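Local coordinates for putative exported protein (Bacteroides fragilis, PDB 3FZX) that is of unknown function but carries calcium and, as a putative exported protein related to the LolA/LolB lipoprotein carriers, may bind lipid, at residues I174-P177 and K178-I181; L131-K134 and G135-N138. All coordinates share one frame; numbering follows the deposited sequence.

Interaction 1. Residues I174-P177 and K178-I181; sequences IWTP and KETI
T176 grips the turn with its side-chain oxygen. OG1 accepts the N-H of E179 at 3.1 Å, and a weaker bond from K178 N, bent to 132°, closes an ST turn. With chi1 at 70°, OG1 lies between the backbone N and the carbonyl carbon of T176, which directs it into the bend. The main chain of the same pair is joined twice: T176 N reaches E179 O at 2.9 Å and nearly straight, whereas E179 N meets T176 O at 3.2 Å from above the carbonyl plane. E179 N thus divides its hydrogen between T176 O and OG1. P177 and K178, both with helical backbone angles, fill the two central positions of a type I turn at the tip of the beta hairpin between strands 161-175 and 180-190 of the closed antiparallel barrel. Below the turn, I174 and I181 form a hydrogen-bonded pair, with I181 N to I174 O at 2.8 Å. Their side chains lie alongside each other, CB to CB 4.2 Å, and both touch T90 of helix 89-94; this is the tightly packed side, where I174 is buried. On the other face the packing is sparser: W175 offers the edge of its ring at CD1 to T180 OG1, 3.4 Å away, while P177 N sits 3.6 Å above one ring face, offset toward the rim. Packing from P45 of the second subunit also reaches W175. K178, E179 and T180 are exposed, and the extended K178 chain leads away from the hairpin.

Interaction 2. Residues L131-K134 and G135-N138; sequences LYQK and GNKN
Q133 lays its terminal amide against the CB of N136, with Q133 CD 3.6 Å from N136 CB and Q133 NE2 hardly farther. The two side chains lie on the same side of the turn, and their amide planes stand 78° apart, so they meet crosswise and do not stack. Q133 has CG anti to its own nitrogen (chi1 -174°) and runs extended beyond it, which carries the amide up over N136. From there Q133 OE1 takes a weak, bent bond from N136 ND2 at 3.2 Å. The stronger partner of that oxygen is N139 ND2, and N96 ND2 adds another weak donor, so three asparagine amides converge on OE1, two from shortly after Q133 in the chain and one from N96, distant in sequence. Beneath the side chains, N136 N binds Q133 O at 3.2 Å, approaching from well above the carbonyl plane. This closes a type II beta turn whose central residues are K134 and G135. G135 takes the second central position with a positive phi, 90°, as the type II geometry requires. K134 sends its extended chain off the tip, where D39 of the second subunit packs against it. K137 likewise points away: its NZ binds the carbonyl oxygen of A41 of the second subunit, and the ammonium group makes a cation-pi contact with Y42 there. Y132 stacks its ring on that same Y42. Beyond the turn the chain takes a corner at K137 and N138 before Q133 and N139 join by backbone bonds. The arrangement is that of a glycine-containing type II turn at the end of a beta hairpin, here linking strands 127-133 and 136-158 of an antiparallel barrel.

Interaction 2 comes first along the chain and closes before interaction 1 opens. Strand 136-158, which leads on from the turn at Q133-N136, is followed by strand 161-175, which runs into the turn at 176-179; the two strands are neighbours in the barrel sheet, with W175 and E142 bonded through their backbones. Both tips consequently emerge on the same side of the chain's centre, their own centres about 15 Å apart, and they touch where P177 CG packs 3.4 Å from N138 O. R140 joins them further, lying against W175 and P177 while its NH1 binds K137 O. Both hairpins meet the second subunit and lie away from the calcium sites.

Interaction 1. Residues I174-P177 and K178-I181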
ATOM      1  N   ILE A 174       7.239 -14.817 -10.493  1.00 41.80           N
ATOM      2  CA  ILE A 174       5.787 -14.949 -10.577  1.00 41.17           C
ATOM      3  C   ILE A 174       5.420 -16.359 -10.130  1.00 40.82           C
ATOM      4  O   ILE A 174       5.866 -17.331 -10.727  1.00 43.74           O
ATOM      5  CB  ILE A 174       5.301 -14.767 -11.997  1.00 41.72           C
ATOM      6  CG1 ILE A 174       5.750 -13.410 -12.539  1.00 38.44           C
ATOM      7  CG2 ILE A 174       3.777 -14.991 -12.056  1.00 38.54           C
ATOM      8  CD1 ILE A 174       5.859 -13.368 -14.051  1.00 47.66           C
ATOM      9  N   TRP A 175       4.638 -16.466  -9.069  1.00 37.29           N
ATOM     10  CA  TRP A 175       4.223 -17.739  -8.544  1.00 34.82           C
ATOM     11  C   TRP A 175       2.714 -17.844  -8.570  1.00 36.17           C
ATOM     12  O   TRP A 175       2.027 -16.890  -8.249  1.00 38.53           O
ATOM     13  CB  TRP A 175       4.688 -17.860  -7.122  1.00 33.86           C
ATOM     14  CG  TRP A 175       4.254 -19.151  -6.493  1.00 40.40           C
ATOM     15  CD1 TRP A 175       4.926 -20.317  -6.523  1.00 37.25           C
ATOM     16  CD2 TRP A 175       3.037 -19.404  -5.766  1.00 39.26           C
ATOM     17  NE1 TRP A 175       4.229 -21.283  -5.866  1.00 34.58           N
ATOM     18  CE2 TRP A 175       3.058 -20.760  -5.392  1.00 42.99           C
ATOM     19  CE3 TRP A 175       1.931 -18.620  -5.410  1.00 39.94           C
ATOM     20  CZ2 TRP A 175       2.019 -21.364  -4.647  1.00 38.12           C
ATOM     21  CZ3 TRP A 175       0.890 -19.215  -4.680  1.00 38.25           C
ATOM     22  CH2 TRP A 175       0.939 -20.577  -4.316  1.00 39.02           C
ATOM     23  N   THR A 176       2.211 -18.990  -9.006  1.00 38.04           N
ATOM     24  CA  THR A 176       0.815 -19.401  -8.811  1.00 37.02           C
ATOM     25  C   THR A 176       0.943 -20.814  -8.264  1.00 37.97           C
ATOM     26  O   THR A 176       2.037 -21.379  -8.289  1.00 38.36           O
ATOM     27  CB  THR A 176      -0.015 -19.491 -10.109  1.00 36.99           C
ATOM     28  OG1 THR A 176       0.434 -20.618 -10.890  1.00 38.61           O
ATOM     29  CG2 THR A 176       0.075 -18.229 -10.896  1.00 31.46           C
ATOM     30  N   PRO A 177      -0.162 -21.379  -7.737  1.00 38.51           N
ATOM     31  CA  PRO A 177      -0.105 -22.776  -7.286  1.00 40.68           C
ATOM     32  C   PRO A 177       0.269 -23.765  -8.399  1.00 40.68           C
ATOM     33  O   PRO A 177       0.741 -24.833  -8.087  1.00 40.11           O
ATOM     34  CB  PRO A 177      -1.530 -23.048  -6.798  1.00 39.80           C
ATOM     35  CG  PRO A 177      -2.056 -21.685  -6.443  1.00 39.29           C
ATOM     36  CD  PRO A 177      -1.467 -20.761  -7.432  1.00 34.87           C
ATOM     37  N   LYS A 178       0.055 -23.404  -9.666  1.00 41.85           N
ATOM     38  CA  LYS A 178       0.414 -24.263 -10.795  1.00 44.56           C
ATOM     39  C   LYS A 178       1.839 -24.081 -11.324  1.00 47.76           C
ATOM     40  O   LYS A 178       2.363 -25.011 -11.926  1.00 47.46           O
ATOM     41  CB  LYS A 178      -0.604 -24.106 -11.938  1.00 44.83           C
ATOM     42  CG  LYS A 178      -1.955 -24.742 -11.561  1.00 49.67           C
ATOM     43  CD  LYS A 178      -3.068 -24.558 -12.596  1.00 52.93           C
ATOM     44  CE  LYS A 178      -4.255 -25.459 -12.236  1.00 61.99           C
ATOM     45  NZ  LYS A 178      -5.434 -25.352 -13.150  1.00 66.20           N
ATOM     46  N   GLU A 179       2.477 -22.922 -11.112  1.00 50.64           N
ATOM     47  CA  GLU A 179       3.852 -22.697 -11.618  1.00 51.61           C
ATOM     48  C   GLU A 179       4.597 -21.458 -11.115  1.00 51.12           C
ATOM     49  O   GLU A 179       3.984 -20.488 -10.690  1.00 51.89           O
ATOM     50  CB  GLU A 179       3.842 -22.610 -13.141  1.00 52.61           C
ATOM     51  CG  GLU A 179       2.832 -21.630 -13.705  1.00 55.76           C
ATOM     52  CD  GLU A 179       3.012 -21.415 -15.195  1.00 63.82           C
ATOM     53  OE1 GLU A 179       3.843 -22.118 -15.812  1.00 64.13           O
ATOM     54  OE2 GLU A 179       2.328 -20.532 -15.755  1.00 73.10           O
ATOM     55  N   THR A 180       5.928 -21.533 -11.187  1.00 49.39           N
ATOM     56  CA  THR A 180       6.825 -20.417 -10.946  1.00 48.42           C
ATOM     57  C   THR A 180       7.458 -20.033 -12.257  1.00 47.68           C
ATOM     58  O   THR A 180       7.976 -20.890 -12.945  1.00 47.63           O
ATOM     59  CB  THR A 180       7.971 -20.773 -10.008  1.00 47.16           C
ATOM     60  OG1 THR A 180       7.440 -21.116  -8.734  1.00 53.85           O
ATOM     61  CG2 THR A 180       8.927 -19.579  -9.833  1.00 48.93           C
ATOM     62  N   ILE A 181       7.407 -18.747 -12.590  1.00 46.52           N
ATOM     63  CA  ILE A 181       8.078 -18.192 -13.752  1.00 45.57           C
ATOM     64  C   ILE A 181       9.109 -17.210 -13.187  1.00 45.34           C
ATOM     65  O   ILE A 181       8.789 -16.444 -12.293  1.00 45.41           O
ATOM     66  CB  ILE A 181       7.105 -17.410 -14.653  1.00 46.23           C
ATOM     67  CG1 ILE A 181       5.957 -18.292 -15.137  1.00 47.60           C
ATOM     68  CG2 ILE A 181       7.826 -16.834 -15.868  1.00 41.63           C
ATOM     69  CD1 ILE A 181       4.914 -17.468 -15.884  1.00 50.06           C
TER

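Interaction 2. Residues L131-K134 and G135-N138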
ATOM      1  N   LEU A 131      -2.426 -11.337  -6.013  1.00 37.66           N
ATOM      2  CA  LEU A 131      -3.787 -11.349  -6.536  1.00 35.88           C
ATOM      3  C   LEU A 131      -4.481 -12.616  -6.048  1.00 34.51           C
ATOM      4  O   LEU A 131      -3.856 -13.659  -5.868  1.00 37.15           O
ATOM      5  CB  LEU A 131      -3.801 -11.278  -8.068  1.00 35.65           C
ATOM      6  CG  LEU A 131      -3.011 -10.114  -8.677  1.00 38.57           C
ATOM      7  CD1 LEU A 131      -1.560 -10.477  -8.911  1.00 29.80           C
ATOM      8  CD2 LEU A 131      -3.647  -9.642  -9.971  1.00 27.72           C
ATOM      9  N   TYR A 132      -5.769 -12.519  -5.787  1.00 32.71           N
ATOM     10  CA  TYR A 132      -6.525 -13.681  -5.306  1.00 34.66           C
ATOM     11  C   TYR A 132      -7.982 -13.506  -5.604  1.00 34.59           C
ATOM     12  O   TYR A 132      -8.489 -12.405  -5.541  1.00 34.36           O
ATOM     13  CB  TYR A 132      -6.372 -13.888  -3.797  1.00 36.17           C
ATOM     14  CG  TYR A 132      -5.969 -12.656  -3.043  1.00 38.50           C
ATOM     15  CD1 TYR A 132      -6.906 -11.735  -2.555  1.00 38.38           C
ATOM     16  CD2 TYR A 132      -4.614 -12.421  -2.811  1.00 45.50           C
ATOM     17  CE1 TYR A 132      -6.468 -10.599  -1.873  1.00 40.01           C
ATOM     18  CE2 TYR A 132      -4.170 -11.315  -2.147  1.00 48.01           C
ATOM     19  CZ  TYR A 132      -5.071 -10.409  -1.682  1.00 46.71           C
ATOM     20  OH  TYR A 132      -4.492  -9.359  -1.037  1.00 45.21           O
ATOM     21  N   GLN A 133      -8.642 -14.608  -5.931  1.00 36.54           N
ATOM     22  CA  GLN A 133     -10.083 -14.625  -6.139  1.00 37.99           C
ATOM     23  C   GLN A 133     -10.825 -14.960  -4.840  1.00 37.67           C
ATOM     24  O   GLN A 133     -10.609 -16.015  -4.247  1.00 37.01           O
ATOM     25  CB  GLN A 133     -10.461 -15.661  -7.200  1.00 38.46           C
ATOM     26  CG  GLN A 133     -11.944 -15.623  -7.577  1.00 36.53           C
ATOM     27  CD  GLN A 133     -12.278 -16.564  -8.713  1.00 41.27           C
ATOM     28  OE1 GLN A 133     -11.396 -16.990  -9.467  1.00 35.82           O
ATOM     29  NE2 GLN A 133     -13.558 -16.902  -8.841  1.00 31.30           N
ATOM     30  N   LYS A 134     -11.722 -14.064  -4.446  1.00 39.85           N
ATOM     31  CA  LYS A 134     -12.615 -14.278  -3.322  1.00 42.17           C
ATOM     32  C   LYS A 134     -13.582 -15.388  -3.724  1.00 41.67           C
ATOM     33  O   LYS A 134     -14.196 -15.309  -4.780  1.00 41.32           O
ATOM     34  CB  LYS A 134     -13.391 -12.993  -2.998  1.00 43.69           C
ATOM     35  CG  LYS A 134     -14.074 -13.038  -1.637  1.00 53.03           C
ATOM     36  CD  LYS A 134     -15.151 -11.973  -1.483  1.00 60.69           C
ATOM     37  CE  LYS A 134     -15.890 -12.146  -0.151  1.00 64.16           C
ATOM     38  NZ  LYS A 134     -17.244 -11.527  -0.207  1.00 68.87           N
ATOM     39  N   GLY A 135     -13.686 -16.420  -2.894  1.00 41.11           N
ATOM     40  CA  GLY A 135     -14.520 -17.587  -3.188  1.00 41.98           C
ATOM     41  C   GLY A 135     -13.819 -18.714  -3.943  1.00 42.47           C
ATOM     42  O   GLY A 135     -14.421 -19.763  -4.183  1.00 43.92           O
ATOM     43  N   ASN A 136     -12.549 -18.517  -4.308  1.00 43.08           N
ATOM     44  CA  ASN A 136     -11.793 -19.516  -5.074  1.00 41.89           C
ATOM     45  C   ASN A 136     -10.286 -19.313  -4.879  1.00 39.45           C
ATOM     46  O   ASN A 136      -9.556 -18.912  -5.801  1.00 37.20           O
ATOM     47  CB  ASN A 136     -12.194 -19.428  -6.543  1.00 43.10           C
ATOM     48  CG  ASN A 136     -11.420 -20.377  -7.429  1.00 44.71           C
ATOM     49  OD1 ASN A 136     -10.851 -21.361  -6.971  1.00 36.90           O
ATOM     50  ND2 ASN A 136     -11.376 -20.059  -8.712  1.00 54.90           N
ATOM     51  N   LYS A 137      -9.854 -19.622  -3.656  1.00 37.37           N
ATOM     52  CA  LYS A 137      -8.467 -19.448  -3.191  1.00 37.45           C
ATOM     53  C   LYS A 137      -7.405 -20.041  -4.100  1.00 36.30           C
ATOM     54  O   LYS A 137      -6.293 -19.537  -4.143  1.00 36.74           O
ATOM     55  CB  LYS A 137      -8.288 -20.078  -1.820  1.00 38.45           C
ATOM     56  CG  LYS A 137      -9.040 -19.397  -0.700  1.00 45.07           C
ATOM     57  CD  LYS A 137      -9.134 -20.316   0.501  1.00 48.33           C
ATOM     58  CE  LYS A 137      -7.814 -20.423   1.250  1.00 52.21           C
ATOM     59  NZ  LYS A 137      -7.849 -19.601   2.478  1.00 52.28           N
ATOM     60  N   ASN A 138      -7.724 -21.126  -4.797  1.00 36.12           N
ATOM     61  CA  ASN A 138      -6.767 -21.754  -5.700  1.00 34.83           C
ATOM     62  C   ASN A 138      -6.378 -20.833  -6.814  1.00 33.82           C
ATOM     63  O   ASN A 138      -5.299 -20.985  -7.363  1.00 30.76           O
ATOM     64  CB  ASN A 138      -7.324 -23.035  -6.329  1.00 37.55           C
ATOM     65  CG  ASN A 138      -7.370 -24.187  -5.364  1.00 43.68           C
ATOM     66  OD1 ASN A 138      -6.754 -24.153  -4.298  1.00 58.66           O
ATOM     67  ND2 ASN A 138      -8.082 -25.235  -5.745  1.00 58.32           N
TER